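Local structure of botulinum neurotoxin type G (Clostridium botulinum, 3MPP) at residues Y78-I83 / A272-Q277; Q84-N89 / K108-I113. The protein binds nerve-cell surfaces through its receptor-binding domain, the part described here, so that the neurotoxin's protease light chain can be delivered into the host cytosol. The protein carries 4 engineered substitutions. All blocks are in the same frame, centred on the assembly; numbering follows the deposited sequence.

Contact 1: Y78-I83 / A272-Q277; sequences YNNNDI and AAINYQ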
# COMPACT_ATOMS: atom_id res chain seq x y z
N TYR A 78 -4.07 2.04 -14.29
CA TYR A 78 -4.27 2.32 -15.70
C TYR A 78 -5.38 3.36 -15.91
O TYR A 78 -6.29 3.50 -15.08
CB TYR A 78 -4.66 1.03 -16.41
CG TYR A 78 -5.71 0.23 -15.65
CD1 TYR A 78 -7.07 0.54 -15.74
CD2 TYR A 78 -5.34 -0.84 -14.83
CE1 TYR A 78 -8.03 -0.22 -15.05
CE2 TYR A 78 -6.29 -1.57 -14.13
CZ TYR A 78 -7.62 -1.26 -14.24
OH TYR A 78 -8.54 -2.01 -13.53
N ASN A 79 -5.28 4.13 -16.98
CA ASN A 79 -6.41 4.95 -17.40
C ASN A 79 -7.34 4.08 -18.24
O ASN A 79 -6.92 3.47 -19.23
CB ASN A 79 -5.96 6.19 -18.19
CG ASN A 79 -5.41 7.30 -17.30
OD1 ASN A 79 -5.78 7.43 -16.13
ND2 ASN A 79 -4.53 8.11 -17.87
N ASN A 80 -8.61 4.00 -17.84
CA ASN A 80 -9.56 3.14 -18.54
C ASN A 80 -9.54 3.33 -20.06
O ASN A 80 -9.60 2.37 -20.80
CB ASN A 80 -10.99 3.37 -18.05
CG ASN A 80 -11.20 2.94 -16.62
OD1 ASN A 80 -10.33 2.33 -15.99
ND2 ASN A 80 -12.37 3.28 -16.08
N ASN A 81 -9.45 4.58 -20.50
CA ASN A 81 -9.53 4.90 -21.93
C ASN A 81 -8.19 4.87 -22.67
O ASN A 81 -8.11 5.19 -23.85
CB ASN A 81 -10.22 6.26 -22.13
CG ASN A 81 -9.40 7.43 -21.59
OD1 ASN A 81 -8.17 7.38 -21.55
ND2 ASN A 81 -10.09 8.49 -21.18
N ASP A 82 -7.13 4.49 -21.97
CA ASP A 82 -5.81 4.43 -22.57
C ASP A 82 -5.12 3.11 -22.24
O ASP A 82 -3.92 3.07 -21.94
CB ASP A 82 -4.96 5.60 -22.07
CG ASP A 82 -3.74 5.86 -22.93
OD1 ASP A 82 -3.74 5.46 -24.12
OD2 ASP A 82 -2.78 6.46 -22.42
N ILE A 83 -5.87 2.02 -22.33
CA ILE A 83 -5.37 0.72 -21.89
C ILE A 83 -4.30 0.10 -22.80
O ILE A 83 -3.38 -0.57 -22.31
CB ILE A 83 -6.53 -0.28 -21.60
CG1 ILE A 83 -6.04 -1.39 -20.68
CG2 ILE A 83 -7.13 -0.82 -22.87
CD1 ILE A 83 -5.71 -0.89 -19.28
N ALA A 272 -12.89 -4.60 -22.18
CA ALA A 272 -12.28 -5.80 -22.74
C ALA A 272 -11.05 -6.24 -21.95
O ALA A 272 -10.81 -7.44 -21.79
CB ALA A 272 -11.93 -5.58 -24.21
N ALA A 273 -10.28 -5.28 -21.46
CA ALA A 273 -8.98 -5.59 -20.89
C ALA A 273 -8.95 -5.60 -19.38
O ALA A 273 -8.09 -6.24 -18.78
CB ALA A 273 -7.94 -4.61 -21.41
N ILE A 274 -9.88 -4.89 -18.74
CA ILE A 274 -9.77 -4.69 -17.30
C ILE A 274 -11.10 -4.78 -16.55
O ILE A 274 -12.18 -4.73 -17.14
CB ILE A 274 -9.08 -3.34 -16.97
CG1 ILE A 274 -9.85 -2.17 -17.56
CG2 ILE A 274 -7.65 -3.32 -17.48
CD1 ILE A 274 -10.88 -1.59 -16.61
N ASN A 275 -11.00 -4.92 -15.24
CA ASN A 275 -12.16 -4.91 -14.36
C ASN A 275 -11.72 -4.54 -12.96
O ASN A 275 -10.68 -5.02 -12.49
CB ASN A 275 -12.82 -6.29 -14.31
CG ASN A 275 -13.80 -6.42 -13.15
OD1 ASN A 275 -14.90 -5.87 -13.20
ND2 ASN A 275 -13.39 -7.12 -12.10
N TYR A 276 -12.51 -3.69 -12.31
CA TYR A 276 -12.26 -3.32 -10.92
C TYR A 276 -13.55 -2.88 -10.25
O TYR A 276 -14.45 -2.36 -10.91
CB TYR A 276 -11.25 -2.16 -10.81
CG TYR A 276 -11.70 -0.86 -11.43
CD1 TYR A 276 -12.36 0.11 -10.68
CD2 TYR A 276 -11.44 -0.57 -12.78
CE1 TYR A 276 -12.77 1.32 -11.25
CE2 TYR A 276 -11.84 0.63 -13.35
CZ TYR A 276 -12.50 1.57 -12.58
OH TYR A 276 -12.90 2.76 -13.16
N GLN A 277 -13.62 -3.04 -8.93
CA GLN A 277 -14.71 -2.46 -8.17
C GLN A 277 -14.32 -1.09 -7.66
O GLN A 277 -13.17 -0.86 -7.31
CB GLN A 277 -15.12 -3.38 -7.02
CG GLN A 277 -15.97 -4.57 -7.53
CD GLN A 277 -16.35 -5.52 -6.42
OE1 GLN A 277 -15.70 -5.55 -5.37
NE2 GLN A 277 -17.39 -6.30 -6.65
O HOH W 1 -8.05 -4.00 -11.72
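The loop around Tyr78 and Asn80 faces Ala273 and Ile274, and the two backbones meet through their side chains, with the nearest CA atoms, those of Ile83 and Ala273, 7.3 Å apart; 272-277 runs from a turn into the short strand 275-277. Ile274 carries the middle of the contact. Its CG2 methyl sits over the centre of the Tyr78 ring, 3.9 Å from the centroid and 13° off the normal, a CH-pi contact, while CD1 of the same residue reaches Tyr78 CE1 at 3.5 Å. Ile274 CG2 also meets Ile83 CD1 at 3.6 Å. Ile83 has CG1 anti to its backbone N (chi1 -159°), which lays that branch against Ala273 CB. At the far end of the Tyr78 ring the hydroxyl lies 3.3 Å from Tyr276 CD2, and a water joins Tyr78 OH to the carbonyl oxygen of Asn275. The Asn80 amide comes to the rim of the Tyr276 ring, its plane turned 39° from the ring, with ND2 3.0 Å from Tyr276 OH; Asn80 OD1 is hydrogen-bonded to Lys77 NZ. Ile132 packs on both Tyr78 and Ile274. The N-terminal, lectin-like half of the receptor-binding domain and its C-terminal beta-trefoil half thus meet here through an apolar centre edged by polar groups, and the water gives the phenol of buried Tyr78 a polar link across the boundary.

Contact 2: Q84-N89 / K108-I113; sequences QTYLQN and KGNRII
Gly109 CA rests on the face of the Tyr86 ring, 3.5 Å from its centroid and 10° off the normal, a CH-pi contact between the helix 83-88 and the type II' turn Lys108-Arg111. Tyr86 gets there with CG anti to the backbone N (chi1 173°), which turns the ring face to Gly109, its OH 3.5 Å from Asn110 CB. The backbones are close as well: Tyr86 O lies 2.9 Å from Gly109 CA, a tight approach. Leu87 reaches Asn110 through CD2, which lies 4.0 Å from OD1, while the amide ND2 of Asn110 is hydrogen-bonded to Tyr130 O. Lys108 stretches its fully extended chain past the last turn of the helix, with CE 3.4 Å from Leu87 O; its NZ has a weak link, through a water, to Gln88 O. A second water accepts from Gly109 N and donates to both Tyr86 O and Asn89 O. No direct hydrogen bond joins the segments, so water ties the polar backbone at the helix end to the hairpin, and Gly109, with positive phi as is usual at this place in a type II' turn, brings its bare CA against both the ring and Tyr86 O.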
# COMPACT_ATOMS: atom_id res chain seq x y z
N GLN A 84 -4.38 0.32 -24.11
CA GLN A 84 -3.37 -0.26 -24.98
C GLN A 84 -2.00 0.39 -24.76
O GLN A 84 -0.97 -0.29 -24.82
CB GLN A 84 -3.79 -0.22 -26.45
CG GLN A 84 -4.95 -1.17 -26.74
CD GLN A 84 -4.72 -2.58 -26.19
OE1 GLN A 84 -3.64 -3.16 -26.35
NE2 GLN A 84 -5.74 -3.14 -25.56
N THR A 85 -1.98 1.68 -24.47
CA THR A 85 -0.72 2.33 -24.09
C THR A 85 -0.16 1.68 -22.82
O THR A 85 1.01 1.32 -22.75
CB THR A 85 -0.88 3.85 -23.88
OG1 THR A 85 -1.24 4.45 -25.13
CG2 THR A 85 0.42 4.49 -23.38
N TYR A 86 -1.03 1.50 -21.84
CA TYR A 86 -0.64 0.91 -20.57
C TYR A 86 -0.06 -0.49 -20.78
O TYR A 86 1.00 -0.83 -20.25
CB TYR A 86 -1.84 0.91 -19.61
CG TYR A 86 -1.66 0.18 -18.30
CD1 TYR A 86 -1.15 0.83 -17.17
CD2 TYR A 86 -2.05 -1.16 -18.16
CE1 TYR A 86 -1.01 0.16 -15.96
CE2 TYR A 86 -1.92 -1.83 -16.94
CZ TYR A 86 -1.40 -1.17 -15.85
OH TYR A 86 -1.26 -1.82 -14.65
N LEU A 87 -0.74 -1.29 -21.60
CA LEU A 87 -0.31 -2.66 -21.85
C LEU A 87 0.93 -2.80 -22.73
O LEU A 87 1.72 -3.72 -22.55
CB LEU A 87 -1.45 -3.46 -22.49
CG LEU A 87 -2.59 -3.82 -21.55
CD1 LEU A 87 -3.63 -4.66 -22.28
CD2 LEU A 87 -2.02 -4.56 -20.36
N GLN A 88 1.10 -1.89 -23.68
CA GLN A 88 2.10 -2.10 -24.73
C GLN A 88 3.39 -1.29 -24.55
O GLN A 88 4.41 -1.59 -25.17
CB GLN A 88 1.48 -1.82 -26.10
CG GLN A 88 0.30 -2.74 -26.41
CD GLN A 88 -0.27 -2.52 -27.80
OE1 GLN A 88 0.40 -2.01 -28.69
NE2 GLN A 88 -1.53 -2.91 -27.98
N ASN A 89 3.34 -0.26 -23.71
CA ASN A 89 4.49 0.63 -23.55
C ASN A 89 5.37 0.20 -22.38
O ASN A 89 5.00 0.37 -21.22
CB ASN A 89 4.03 2.09 -23.42
CG ASN A 89 5.17 3.09 -23.11
OD1 ASN A 89 5.00 3.97 -22.27
ND2 ASN A 89 6.29 2.97 -23.81
N LYS A 108 6.00 -2.45 -17.57
CA LYS A 108 5.15 -2.55 -18.75
C LYS A 108 3.74 -2.87 -18.28
O LYS A 108 3.39 -4.03 -18.04
CB LYS A 108 5.67 -3.61 -19.72
CG LYS A 108 4.99 -3.59 -21.09
CD LYS A 108 5.45 -4.76 -21.94
CE LYS A 108 4.90 -4.70 -23.36
NZ LYS A 108 5.35 -5.90 -24.12
N GLY A 109 2.94 -1.83 -18.12
CA GLY A 109 1.58 -2.01 -17.65
C GLY A 109 1.60 -2.61 -16.26
O GLY A 109 2.17 -2.05 -15.33
N ASN A 110 0.99 -3.78 -16.14
CA ASN A 110 0.88 -4.48 -14.87
C ASN A 110 2.04 -5.46 -14.67
O ASN A 110 1.92 -6.42 -13.91
CB ASN A 110 -0.45 -5.20 -14.78
CG ASN A 110 -0.67 -6.16 -15.94
OD1 ASN A 110 -0.26 -5.89 -17.07
ND2 ASN A 110 -1.31 -7.29 -15.65
N ARG A 111 3.15 -5.21 -15.35
CA ARG A 111 4.35 -6.04 -15.19
C ARG A 111 5.51 -5.21 -14.68
O ARG A 111 5.77 -4.11 -15.17
CB ARG A 111 4.78 -6.66 -16.53
CG ARG A 111 3.92 -7.80 -17.02
CD ARG A 111 4.50 -8.42 -18.29
NE ARG A 111 3.73 -9.60 -18.64
CZ ARG A 111 4.11 -10.52 -19.52
NH1 ARG A 111 5.26 -10.40 -20.16
NH2 ARG A 111 3.32 -11.56 -19.75
N ILE A 112 6.23 -5.77 -13.72
CA ILE A 112 7.50 -5.19 -13.31
C ILE A 112 8.58 -6.15 -13.78
O ILE A 112 8.46 -7.36 -13.57
CB ILE A 112 7.55 -5.00 -11.77
CG1 ILE A 112 8.88 -4.39 -11.35
CG2 ILE A 112 7.30 -6.31 -11.07
CD1 ILE A 112 8.90 -2.89 -11.39
N ILE A 113 9.60 -5.62 -14.44
CA ILE A 113 10.52 -6.45 -15.24
C ILE A 113 11.99 -6.19 -14.93
O ILE A 113 12.44 -5.05 -14.90
CB ILE A 113 10.33 -6.17 -16.75
CG1 ILE A 113 8.90 -6.46 -17.19
CG2 ILE A 113 11.33 -6.97 -17.57
CD1 ILE A 113 8.60 -5.94 -18.59
O HOH W 2 3.02 0.69 -19.58
O HOH W 3 4.72 -3.94 -26.78

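Overall arrangement
Contact 2 is nested within the chain loop closed by contact 1: 78-83 runs directly into 84-89, and the two contacts touch where Tyr78 CB packs 3.6 Å from Tyr86 CD1. Both are partly buried, each mixing buried side chains with more open ones. Contact 1 joins the N-terminal half of the receptor-binding domain to the C-terminal half, whereas contact 2 stays within the N-terminal half, seating the helix 83-88 on the hairpin between strands 103-108 and 111-117. In the first the methyl of Ile274 lies on a tyrosine face; in the second a glycine CA does. Each adds bridging water. Ile132 touches Tyr78 and Ile274 of contact 1 as well as Tyr86 and Asn110 of contact 2, tying the pair together.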